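Side-chain contacts in cucumber basic protein (Cucumis sativus, PDB 2CBP), which binds a single type 1 copper ion and, as a plant phytocyanin, probably carries electrons: residues I68-K72 with G73-F77; G83-S87 with G88-A92. All coordinates share one frame; numbering follows the deposited sequence. Where two conformers were deposited one is given.

Contact 1 and contact 2 share the antiparallel sheet in which strands 73-78 and 90-95 are neighbours. Their centres lie about 17 Å apart, on opposite sides of the chain's centre. Contact 1 is a turn that passes from one sheet to the other; its apolar end is buried and its water-bridged end is largely exposed. Contact 2, also partly buried, is the copper-binding loop that leads into strand 90-95, with Cys85, Gly88, Met89 and Lys90 inside and Gln86 exposed. Hydrophobic packing and water carry the first, whereas metal ligation, backbone hydrogen bonds and a disulfide cysteine mark the second. The two meet directly along the sheet, where Phe77 O lies 2.9 Å from Ile91 N, a probable hydrogen bond.

Contact 1. Residues I68-K72 with G73-F77; sequences IKLPK and GQSYF
Ile68 and Leu70 both reach the ring of Phe77. Leu70 CD2 comes in at the ring edge, near its plane, 4.1 Å from Phe77 CZ. Ile68 uses its CG2 branch, 4.0 Å from Phe77 CE2, and the two side chains run antiparallel past one another. In Ile68 this methyl is anti to the backbone N while CG1 lies beside it (chi1 -55°), which leaves CG2 as the branch that meets the ring. Residues 70-72 link strand 65-69 of one sheet to strand 73-78 of the other, a connection between the two sheets of the cupredoxin sandwich. Phe32 and Val41 also touch Phe77, so the ring sits in the core between the sheets. Ser75 OG packs against the ring of Pro71, 3.5 Å from Pro71 CD. Its chi1 of -69° sets OG beside the backbone N. There Ser75 OG donates to a water oxygen at 2.7 Å, and that water donates to Pro71 O and Gly73 O. One water thus ties both arms together. A second water bridges Lys72 O and Gln74 O. Gln74 NE2 donates to Tyr76 OH at 2.8 Å, with the hydroxyl near the amide plane.

Contact 2. Residues G83-S87 with G88-A92; sequences GHCQS and GMKIA. With CU (copper (II) ion), chain B.
His84 and Met89 run side by side toward the copper. His84 ND1 binds the copper at 2.0 Å, and Met89 SD lies 2.6 Å from it. The methionine has CG anti to its backbone N (chi1 -170°) and stays extended, which carries the sulfur to the metal. Met89 SD is 3.8 Å from His84 ND1 and oblique to the imidazole. His39 and Cys79 complete the type 1 site. The tight part lies behind these ligands. His84 O accepts from Met89 N at 3.1 Å and also from Ser87 N, the two donors arriving from opposite faces of the carbonyl plane. Gly88 N donates to Cys85 O at 3.0 Å from above that carbonyl's plane. These bonds close the turn that holds both ligands. Packing continues where Lys90 CE lies 3.6 Å from Cys85 SG, which is in a disulfide with Cys52. A water joins Cys85 O to Lys90 NZ, whose amine also bonds to Phe49 O. The solvent side is looser: Gln86 is exposed, its CB pointing away from residues 88-92, and Ser87 partly so. Beyond the loop, Lys90 and Cys85 rest on Ile78 of strand 73-78, while Ile91 packs on Leu30 and Phe32 of strand 29-33 in the other sheet.

Contact 1. Residues I68-K72 with G73-F77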
loop_
_atom_site.group_PDB
_atom_site.type_symbol
_atom_site.label_atom_id
_atom_site.label_comp_id
_atom_site.label_asym_id
_atom_site.label_seq_id
_atom_site.Cartn_x
_atom_site.Cartn_y
_atom_site.Cartn_z
ATOM N N ILE A 68 2.365 -3.996 -8.054
ATOM C CA ILE A 68 3.639 -3.460 -7.540
ATOM C C ILE A 68 4.573 -4.542 -7.036
ATOM O O ILE A 68 4.323 -5.340 -6.149
ATOM C CB ILE A 68 3.381 -2.371 -6.479
ATOM C CG1 ILE A 68 2.474 -1.330 -7.129
ATOM C CG2 ILE A 68 4.693 -1.772 -6.048
ATOM C CD1 ILE A 68 1.911 -0.233 -6.259
ATOM N N LYS A 69 5.741 -4.575 -7.696
ATOM C CA LYS A 69 6.791 -5.559 -7.410
ATOM C C LYS A 69 7.597 -5.005 -6.231
ATOM O O LYS A 69 7.994 -3.838 -6.226
ATOM C CB LYS A 69 7.680 -5.834 -8.596
ATOM C CG LYS A 69 8.414 -7.167 -8.643
ATOM C CD LYS A 69 9.409 -7.183 -9.810
ATOM C CE LYS A 69 10.080 -8.534 -9.955
ATOM N NZ LYS A 69 10.682 -8.974 -8.673
ATOM N N LEU A 70 7.795 -5.883 -5.267
ATOM C CA LEU A 70 8.533 -5.473 -4.078
ATOM C C LEU A 70 10.041 -5.633 -4.174
ATOM O O LEU A 70 10.571 -6.704 -4.511
ATOM C CB LEU A 70 8.046 -6.366 -2.941
ATOM C CG LEU A 70 6.616 -6.210 -2.456
ATOM C CD1 LEU A 70 6.406 -7.152 -1.296
ATOM C CD2 LEU A 70 6.305 -4.785 -2.062
ATOM N N PRO A 71 10.716 -4.553 -3.825
ATOM C CA PRO A 71 12.186 -4.541 -3.743
ATOM C C PRO A 71 12.538 -5.234 -2.420
ATOM O O PRO A 71 11.660 -5.456 -1.519
ATOM C CB PRO A 71 12.514 -3.068 -3.763
ATOM C CG PRO A 71 11.355 -2.376 -3.065
ATOM C CD PRO A 71 10.156 -3.252 -3.387
ATOM N N LYS A 72 13.787 -5.567 -2.249
ATOM C CA LYS A 72 14.283 -6.205 -1.010
ATOM C C LYS A 72 14.151 -5.123 0.086
ATOM O O LYS A 72 14.480 -3.960 -0.178
ATOM C CB LYS A 72 15.729 -6.605 -1.129
ATOM C CG LYS A 72 16.221 -7.887 -0.558
ATOM C CD LYS A 72 16.859 -7.849 0.819
ATOM C CE LYS A 72 16.754 -9.208 1.472
ATOM N NZ LYS A 72 17.017 -9.343 2.904
ATOM N N GLY A 73 13.690 -5.535 1.248
ATOM C CA GLY A 73 13.544 -4.621 2.376
ATOM C C GLY A 73 12.141 -4.120 2.611
ATOM O O GLY A 73 11.132 -4.709 2.220
ATOM N N GLN A 74 12.086 -2.982 3.325
ATOM C CA GLN A 74 10.807 -2.368 3.693
ATOM C C GLN A 74 10.193 -1.487 2.609
ATOM O O GLN A 74 10.896 -0.726 1.959
ATOM C CB GLN A 74 10.992 -1.497 4.949
ATOM C CG GLN A 74 11.470 -2.271 6.176
ATOM C CD GLN A 74 12.466 -1.430 6.969
ATOM O OE1 GLN A 74 13.620 -1.808 7.130
ATOM N NE2 GLN A 74 11.988 -0.267 7.442
ATOM N N SER A 75 8.878 -1.623 2.498
ATOM C CA SER A 75 8.037 -0.848 1.586
ATOM C C SER A 75 6.816 -0.383 2.402
ATOM O O SER A 75 6.299 -1.162 3.208
ATOM C CB SER A 75 7.576 -1.564 0.331
ATOM O OG SER A 75 8.687 -1.778 -0.524
ATOM N N TYR A 76 6.425 0.851 2.158
ATOM C CA TYR A 76 5.306 1.525 2.801
ATOM C C TYR A 76 4.392 2.147 1.733
ATOM O O TYR A 76 4.866 2.816 0.807
ATOM C CB TYR A 76 5.853 2.609 3.759
ATOM C CG TYR A 76 6.778 2.061 4.840
ATOM C CD1 TYR A 76 6.247 1.532 6.022
ATOM C CD2 TYR A 76 8.155 2.081 4.675
ATOM C CE1 TYR A 76 7.076 1.019 7.019
ATOM C CE2 TYR A 76 9.008 1.579 5.671
ATOM C CZ TYR A 76 8.465 1.062 6.831
ATOM O OH TYR A 76 9.322 0.580 7.786
ATOM N N PHE A 77 3.113 1.874 1.910
ATOM C CA PHE A 77 2.066 2.353 1.000
ATOM C C PHE A 77 0.926 2.987 1.814
ATOM O O PHE A 77 0.475 2.487 2.849
ATOM C CB PHE A 77 1.455 1.230 0.111
ATOM C CG PHE A 77 2.467 0.383 -0.592
ATOM C CD1 PHE A 77 3.014 -0.730 0.080
ATOM C CD2 PHE A 77 2.895 0.701 -1.863
ATOM C CE1 PHE A 77 3.994 -1.505 -0.543
ATOM C CE2 PHE A 77 3.882 -0.069 -2.516
ATOM C CZ PHE A 77 4.414 -1.167 -1.822
HETATM O O HOH W 1 9.684 -4.260 -0.001
HETATM O O HOH W 2 13.368 -1.382 0.109
#

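Contact 2. Residues G83-S87 with G88-A92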
loop_
_atom_site.group_PDB
_atom_site.type_symbol
_atom_site.label_atom_id
_atom_site.label_comp_id
_atom_site.label_asym_id
_atom_site.label_seq_id
_atom_site.Cartn_x
_atom_site.Cartn_y
_atom_site.Cartn_z
ATOM N N GLY A 83 -7.942 12.211 4.727
ATOM C CA GLY A 83 -8.400 11.343 5.795
ATOM C C GLY A 83 -8.295 9.865 5.590
ATOM O O GLY A 83 -8.635 9.118 6.528
ATOM N N HIS A 84 -7.853 9.390 4.431
ATOM C CA HIS A 84 -7.786 7.915 4.219
ATOM C C HIS A 84 -6.658 7.261 5.009
ATOM O O HIS A 84 -6.917 6.206 5.618
ATOM C CB HIS A 84 -7.735 7.595 2.738
ATOM C CG HIS A 84 -9.033 7.871 2.003
ATOM N ND1 HIS A 84 -9.448 7.080 0.967
ATOM C CD2 HIS A 84 -9.959 8.857 2.212
ATOM C CE1 HIS A 84 -10.566 7.587 0.540
ATOM N NE2 HIS A 84 -10.933 8.652 1.255
ATOM N N CYS A 85 -5.482 7.885 4.945
ATOM C CA CYS A 85 -4.302 7.358 5.663
ATOM C C CYS A 85 -4.629 7.304 7.150
ATOM O O CYS A 85 -4.358 6.322 7.849
ATOM C CB CYS A 85 -3.068 8.188 5.350
ATOM S SG CYS A 85 -1.568 7.617 6.153
ATOM N N GLN A 86 -5.228 8.387 7.619
ATOM C CA GLN A 86 -5.641 8.544 9.026
ATOM C C GLN A 86 -6.693 7.545 9.448
ATOM O O GLN A 86 -6.914 7.298 10.653
ATOM C CB GLN A 86 -6.158 9.966 9.228
ATOM C CG GLN A 86 -5.089 11.009 9.041
ATOM C CD GLN A 86 -4.884 11.466 7.629
ATOM O OE1 GLN A 86 -5.511 11.027 6.670
ATOM N NE2 GLN A 86 -3.965 12.406 7.481
ATOM N N SER A 87 -7.359 6.948 8.459
ATOM C CA SER A 87 -8.414 5.970 8.733
ATOM C C SER A 87 -7.892 4.547 8.605
ATOM O O SER A 87 -8.744 3.621 8.612
ATOM C CB SER A 87 -9.620 6.172 7.817
ATOM O OG SER A 87 -10.169 7.468 7.925
ATOM N N GLY A 88 -6.583 4.399 8.463
ATOM C CA GLY A 88 -6.035 3.019 8.348
ATOM C C GLY A 88 -5.842 2.463 6.968
ATOM O O GLY A 88 -5.680 1.237 6.781
ATOM N N MET A 89 -5.850 3.358 5.985
ATOM C CA MET A 89 -5.651 2.973 4.568
ATOM C C MET A 89 -4.152 3.152 4.265
ATOM O O MET A 89 -3.674 4.085 3.651
ATOM C CB MET A 89 -6.590 3.721 3.643
ATOM C CG MET A 89 -6.539 3.159 2.255
ATOM S SD MET A 89 -8.030 3.573 1.306
ATOM C CE MET A 89 -7.567 2.625 -0.199
ATOM N N LYS A 90 -3.421 2.180 4.837
ATOM C CA LYS A 90 -1.960 2.114 4.735
ATOM C C LYS A 90 -1.466 0.727 5.137
ATOM O O LYS A 90 -2.124 0.040 5.933
ATOM C CB LYS A 90 -1.314 3.148 5.702
ATOM C CG LYS A 90 -1.702 2.852 7.128
ATOM C CD LYS A 90 -0.887 3.380 8.238
ATOM C CE LYS A 90 -0.717 4.846 8.347
ATOM N NZ LYS A 90 -0.085 5.198 9.672
ATOM N N ILE A 91 -0.330 0.342 4.545
ATOM C CA ILE A 91 0.281 -0.952 4.853
ATOM C C ILE A 91 1.800 -0.805 4.822
ATOM O O ILE A 91 2.405 -0.025 4.083
ATOM C CB ILE A 91 -0.110 -2.135 3.982
ATOM C CG1 ILE A 91 0.160 -1.816 2.527
ATOM C CG2 ILE A 91 -1.554 -2.558 4.219
ATOM C CD1 ILE A 91 0.005 -2.938 1.493
ATOM N N ALA A 92 2.386 -1.656 5.674
ATOM C CA ALA A 92 3.858 -1.718 5.754
ATOM C C ALA A 92 4.212 -3.218 5.534
ATOM O O ALA A 92 3.600 -4.071 6.150
ATOM C CB ALA A 92 4.404 -1.169 7.032
HETATM CU CU CU B . -8.361 5.793 -0.018
HETATM O O HOH W 3 -2.890 6.449 10.299
#